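Local coordinates for protein macrolide 2'-phosphotransferase MphH (Brachybacterium faecium, PDB 5UXD) that binds the macrolide antibiotic azithromycin and, as a kinase-like macrolide 2'-phosphotransferase, probably inactivates such drugs by transferring phosphate to them, at residues E5-D8 / A9-L13; E138-A142 / T143-V147; S235-S238 / A239-E242. One frame throughout, in Å; residues are numbered along the deposited sequence.

Interaction 1 (E5-D8 / A9-L13); sequences EDLD and ALLDL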
# COMPACT_ATOMS: atom_id res chain seq x y z
N GLU A 5 -18.01 19.13 -14.34
CA GLU A 5 -18.90 20.25 -14.57
C GLU A 5 -18.56 21.45 -13.70
O GLU A 5 -18.88 22.59 -14.06
CB GLU A 5 -20.35 19.84 -14.31
CG GLU A 5 -20.93 18.93 -15.36
CD GLU A 5 -22.28 18.39 -14.94
OE1 GLU A 5 -23.23 19.19 -14.81
OE2 GLU A 5 -22.38 17.17 -14.74
N ASP A 6 -17.94 21.23 -12.54
CA ASP A 6 -17.45 22.33 -11.70
C ASP A 6 -16.00 22.72 -12.02
O ASP A 6 -15.18 22.95 -11.13
CB ASP A 6 -17.60 21.96 -10.23
CG ASP A 6 -16.78 20.73 -9.83
OD1 ASP A 6 -16.39 20.65 -8.66
OD2 ASP A 6 -16.53 19.87 -10.70
N LEU A 7 -15.69 22.81 -13.32
CA LEU A 7 -14.34 23.17 -13.74
C LEU A 7 -13.89 24.49 -13.14
O LEU A 7 -12.75 24.61 -12.68
CB LEU A 7 -14.27 23.22 -15.27
CG LEU A 7 -12.96 23.72 -15.87
CD1 LEU A 7 -11.79 22.86 -15.40
CD2 LEU A 7 -13.04 23.71 -17.40
N ASP A 8 -14.77 25.50 -13.12
CA ASP A 8 -14.38 26.83 -12.66
C ASP A 8 -14.05 26.82 -11.17
O ASP A 8 -13.07 27.45 -10.75
CB ASP A 8 -15.49 27.84 -12.94
CG ASP A 8 -15.39 28.45 -14.31
OD1 ASP A 8 -14.47 28.08 -15.07
OD2 ASP A 8 -16.23 29.31 -14.64
N ALA A 9 -14.85 26.12 -10.37
CA ALA A 9 -14.54 26.01 -8.95
C ALA A 9 -13.20 25.32 -8.71
O ALA A 9 -12.45 25.71 -7.80
CB ALA A 9 -15.67 25.27 -8.23
N LEU A 10 -12.86 24.31 -9.52
CA LEU A 10 -11.60 23.60 -9.32
C LEU A 10 -10.41 24.47 -9.73
O LEU A 10 -9.36 24.46 -9.07
CB LEU A 10 -11.59 22.29 -10.10
CG LEU A 10 -12.48 21.16 -9.59
CD1 LEU A 10 -12.73 20.13 -10.69
CD2 LEU A 10 -11.84 20.48 -8.36
N LEU A 11 -10.56 25.22 -10.82
CA LEU A 11 -9.48 26.11 -11.23
C LEU A 11 -9.25 27.20 -10.20
O LEU A 11 -8.11 27.61 -9.97
CB LEU A 11 -9.79 26.73 -12.60
CG LEU A 11 -9.83 25.81 -13.82
CD1 LEU A 11 -10.24 26.60 -15.08
CD2 LEU A 11 -8.48 25.14 -14.02
N ASP A 12 -10.34 27.70 -9.60
CA ASP A 12 -10.22 28.71 -8.55
C ASP A 12 -9.50 28.14 -7.35
O ASP A 12 -8.68 28.81 -6.72
CB ASP A 12 -11.60 29.23 -8.14
CG ASP A 12 -12.18 30.23 -9.13
OD1 ASP A 12 -11.42 30.83 -9.92
OD2 ASP A 12 -13.42 30.42 -9.11
N LEU A 13 -9.81 26.89 -7.00
CA LEU A 13 -9.19 26.26 -5.84
C LEU A 13 -7.68 26.14 -6.02
O LEU A 13 -6.91 26.52 -5.14
CB LEU A 13 -9.82 24.89 -5.60
CG LEU A 13 -9.13 23.99 -4.57
CD1 LEU A 13 -9.30 24.57 -3.17
CD2 LEU A 13 -9.70 22.59 -4.65
O HOH W 1 -11.95 29.71 -12.67

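Interaction 2 (E138-A142 / T143-V147); sequences EAAAA and TGIEV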
# COMPACT_ATOMS: atom_id res chain seq x y z
N GLU A 138 14.11 5.28 13.42
CA GLU A 138 13.73 6.31 14.38
C GLU A 138 13.18 7.54 13.68
O GLU A 138 12.21 8.15 14.15
CB GLU A 138 14.91 6.67 15.28
CG GLU A 138 15.39 5.50 16.13
CD GLU A 138 14.29 4.87 16.99
OE1 GLU A 138 14.44 3.68 17.36
OE2 GLU A 138 13.30 5.56 17.31
N ALA A 139 13.78 7.93 12.55
CA ALA A 139 13.21 9.01 11.76
C ALA A 139 11.88 8.60 11.15
O ALA A 139 10.98 9.43 11.01
CB ALA A 139 14.19 9.44 10.67
N ALA A 140 11.72 7.32 10.79
CA ALA A 140 10.42 6.85 10.33
C ALA A 140 9.37 7.03 11.41
O ALA A 140 8.27 7.54 11.14
CB ALA A 140 10.51 5.38 9.90
N ALA A 141 9.70 6.67 12.66
CA ALA A 141 8.73 6.74 13.75
C ALA A 141 8.28 8.16 14.03
O ALA A 141 7.13 8.38 14.44
CB ALA A 141 9.33 6.13 15.03
N ALA A 142 9.16 9.15 13.84
CA ALA A 142 8.80 10.53 14.14
C ALA A 142 7.66 11.05 13.26
O ALA A 142 7.03 12.05 13.62
CB ALA A 142 10.02 11.45 14.01
N THR A 143 7.38 10.39 12.13
CA THR A 143 6.30 10.84 11.26
C THR A 143 4.91 10.57 11.84
O THR A 143 3.93 11.20 11.41
CB THR A 143 6.40 10.16 9.90
OG1 THR A 143 6.02 8.79 10.03
CG2 THR A 143 7.81 10.25 9.35
N GLY A 144 4.80 9.64 12.80
CA GLY A 144 3.53 9.28 13.39
C GLY A 144 3.00 7.92 12.97
O GLY A 144 1.95 7.50 13.49
N ILE A 145 3.68 7.22 12.07
CA ILE A 145 3.24 5.89 11.68
C ILE A 145 3.36 4.93 12.87
O ILE A 145 4.11 5.15 13.83
CB ILE A 145 4.04 5.38 10.47
CG1 ILE A 145 5.52 5.26 10.83
CG2 ILE A 145 3.84 6.29 9.28
CD1 ILE A 145 6.37 4.62 9.72
N GLU A 146 2.59 3.84 12.79
CA GLU A 146 2.67 2.78 13.78
C GLU A 146 4.05 2.14 13.77
O GLU A 146 4.71 2.05 12.74
CB GLU A 146 1.62 1.71 13.50
CG GLU A 146 0.20 2.10 13.91
CD GLU A 146 0.03 2.22 15.42
OE1 GLU A 146 -0.60 1.33 16.01
OE2 GLU A 146 0.50 3.23 16.00
N VAL A 147 4.49 1.71 14.95
CA VAL A 147 5.79 1.05 15.12
C VAL A 147 5.57 -0.22 15.93
O VAL A 147 5.00 -0.16 17.03
CB VAL A 147 6.79 1.97 15.83
CG1 VAL A 147 8.11 1.24 16.10
CG2 VAL A 147 7.02 3.26 15.03
O HOH W 2 5.18 6.87 15.67

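Interaction 3 (S235-S238 / A239-E242); sequences SAPS and AIFE. With SO4 (sulfate ion), chain D.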
# COMPACT_ATOMS: atom_id res chain seq x y z
N SER A 235 2.44 -14.48 -5.91
CA SER A 235 2.06 -14.40 -7.32
C SER A 235 3.13 -14.86 -8.29
O SER A 235 2.80 -15.26 -9.41
CB SER A 235 1.65 -12.96 -7.68
OG SER A 235 2.75 -12.06 -7.66
N ALA A 236 4.37 -14.84 -7.90
CA ALA A 236 5.49 -15.15 -8.79
C ALA A 236 5.92 -16.61 -8.63
O ALA A 236 5.79 -17.18 -7.55
CB ALA A 236 6.67 -14.23 -8.48
N PRO A 237 6.44 -17.24 -9.69
CA PRO A 237 7.06 -18.55 -9.53
C PRO A 237 8.14 -18.50 -8.46
O PRO A 237 8.78 -17.46 -8.25
CB PRO A 237 7.66 -18.84 -10.91
CG PRO A 237 6.92 -17.92 -11.85
CD PRO A 237 6.62 -16.70 -11.05
N SER A 238 8.34 -19.64 -7.79
CA SER A 238 9.26 -19.64 -6.65
C SER A 238 10.68 -19.24 -7.06
O SER A 238 11.39 -18.59 -6.29
CB SER A 238 9.26 -21.02 -5.99
OG SER A 238 9.74 -22.01 -6.87
N ALA A 239 11.14 -19.64 -8.26
CA ALA A 239 12.48 -19.22 -8.66
C ALA A 239 12.55 -17.72 -8.94
O ALA A 239 13.64 -17.14 -8.86
CB ALA A 239 12.95 -19.99 -9.90
N ILE A 240 11.42 -17.10 -9.26
CA ILE A 240 11.39 -15.66 -9.49
C ILE A 240 11.35 -14.92 -8.16
O ILE A 240 12.01 -13.88 -8.00
CB ILE A 240 10.20 -15.31 -10.40
CG1 ILE A 240 10.32 -16.01 -11.75
CG2 ILE A 240 10.09 -13.80 -10.58
CD1 ILE A 240 11.52 -15.58 -12.56
N PHE A 241 10.61 -15.44 -7.18
CA PHE A 241 10.72 -14.87 -5.84
C PHE A 241 12.15 -14.94 -5.33
O PHE A 241 12.63 -14.02 -4.65
CB PHE A 241 9.77 -15.56 -4.86
CG PHE A 241 9.74 -14.92 -3.47
CD1 PHE A 241 9.28 -13.63 -3.32
CD2 PHE A 241 10.20 -15.62 -2.34
CE1 PHE A 241 9.26 -13.02 -2.07
CE2 PHE A 241 10.18 -15.01 -1.07
CZ PHE A 241 9.71 -13.71 -0.94
N GLU A 242 12.87 -16.02 -5.66
CA GLU A 242 14.26 -16.12 -5.21
C GLU A 242 15.14 -15.05 -5.85
O GLU A 242 16.07 -14.55 -5.21
CB GLU A 242 14.80 -17.53 -5.48
CG GLU A 242 16.29 -17.72 -5.16
CD GLU A 242 16.67 -17.23 -3.77
OE1 GLU A 242 17.71 -16.54 -3.64
OE2 GLU A 242 15.94 -17.53 -2.80
S SO4 D . 6.72 -22.93 -8.67
O1 SO4 D . 6.48 -22.45 -10.02
O2 SO4 D . 8.13 -23.25 -8.54
O3 SO4 D . 6.39 -21.83 -7.74
O4 SO4 D . 5.89 -24.10 -8.39

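Interaction 1 (E5-D8 / A9-L13)
Three backbone bonds, each spanning four residues, run through the opening of helix 7-16: from Leu10 N to Asp6 O, from Leu11 N to Leu7 O and from Asp12 N to Asp8 O. The middle one, Leu11 N to Leu7 O, is 2.9 Å long and close to straight. The first two donors come nearly head-on to the carbonyl, whereas that of Asp12 is tilted from the carbonyl plane.

Apolar contact follows the same spacing. The CD1 branch of Leu7 reaches the branch carbon CG of Leu11 at 3.9 Å, with the two side chains crossing at a slant. Leu7 starts away from the following turn, but with CG anti to its own backbone N (chi1 174°) its end swings back over Leu11.

The polar side chains behave differently. Asp6 occupies the N-cap position, yet its carboxylate makes no capping bond; OD1 forms a salt bridge with Arg36 instead. With the carboxylate held by Arg36, Asp6 OD2 lies 3.8 Å from Leu10 CD1. Two residues on, a water donates to Asp8 O and also to Asp12 OD1, at 3.0 Å from the latter, so the Asp8 carbonyl receives both a backbone N-H and a water. An acidic group near a helix N-terminus, such as that of Asp8, would be expected to interact favourably with the helix dipole.

The result is an amphipathic opening on the nucleotide-binding side of the kinase-like fold. Glu30, which binds GDP when the nucleotide is present, has its side chain about 5 Å from that of Asp6. Leu7, Leu10 and Leu11 rest on Leu26 of strand 26-29, Leu10 also touches Thr28, and Leu10 and Leu13 reach Leu52 of strand 47-53.

Interaction 2 (E138-A142 / T143-V147)
Thr143 meets Ala140 through two bonds to a single carbonyl oxygen. Its hydroxyl OG1 donates to Ala140 O at 2.8 Å, nearly in line with the carbonyl, while its backbone N donates to the same oxygen from 51° above the carbonyl plane. Thr143 thus satisfies Ala140 O twice at the C-terminal end of helix 137-141. With chi1 at 72°, OG1 is flanked by both main-chain neighbours of CA and turns back toward the helix, and CG2 comes to 3.3 Å from Ala140 O, with Ala139 O further off.

Around this pair, Gly144 N donates to Ala141 O at 3.1 Å, closing a type I beta turn from Ala141 to Gly144. Gly144 then leaves the helical course with positive phi (107°), where a side chain would press on the preceding carbonyl. A weak bond from Ile145 N back to Thr143 OG1 ties the exit to the same hydroxyl. A water lies within hydrogen-bonding range of Ala141 O (2.8 Å) and Ile145 O (2.7 Å), beside the turn.

Further out, Ile145 lays CG1 3.6 Å from Ala140 O, and Val147 brings its CG2 branch against Ala141 CB at 3.7 Å.

Thr143 and Ile145 pack on Met71 and Val64 of helix 59-72, and Arg67 binds the Thr143 carbonyl. Ala140 and Ile145 meet Leu194 of strand 193-195, while Glu146 pairs through its backbone with Val222.

Interaction 3 (S235-S238 / A239-E242)
A sulfate ion, probably from the crystallisation liquor, sits at the start of helix 238-250 and is held by both the backbone and the side chain of Ser238. Ser238 N donates to sulfate O3 at 2.9 Å, and Ser238 OG donates to sulfate O2 at 2.6 Å, so two different oxygens of the anion are gripped by one residue. The hydroxyl can do this because a chi1 of 64° staggers OG midway between N and C of its own residue, which brings it to the same anion as the N-H. An anion at a helix N-terminus would also be expected to gain from the helix dipole.

Pro237 fills the N-cap position just ahead, where its ring supplies no capping group. Its carbonyl begins the helical bonding: Phe241 N approaches Pro237 O almost end-on at 2.9 Å, while Ile240 N makes a weak, bent bond to the same oxygen, with an angle of 129° at the hydrogen. One residue later, Glu242 N donates to Ser238 O at 3.0 Å.

Ile240 divides its branches between the two residues that lead into the helix. Its CG1 arm runs alongside the proline ring, pointing the same way, and meets Pro237 CD at 3.8 Å. With CG2 placed anti to the backbone N, that methyl faces Ala236 CB instead, at 4.0 Å. The short link between the helices is thereby packed against the first turn of the second.

Helix 230-235 ends at this link, and His232 from it touches both Ile240 and Phe241. Ile240 continues onto Thr119 and Ala122 of helix 119-133, whereas buried Phe241 packs against Gln233 of helix 230-235 and against Leu259 and Ala260 of helix 259-268.

In the fold
All three interactions are local helix-end contacts, but they belong to different elements and do not touch. Interactions 1 and 3 lie at the surface at helix starts, on opposite sides of the chain's centre with their own centres about 47 Å apart; interaction 2 ends a helix and is partly buried. The surface starts differ in what meets the polar groups there: a salt-bridging arginine and a water in interaction 1, a sulfate in interaction 3. In interaction 2 a threonine hydroxyl bonds to a backbone carbonyl of the same local stretch. Surroundings differ too: strands underlie 5-13, a helix and a strand flank 138-147, and helices pack against 235-242.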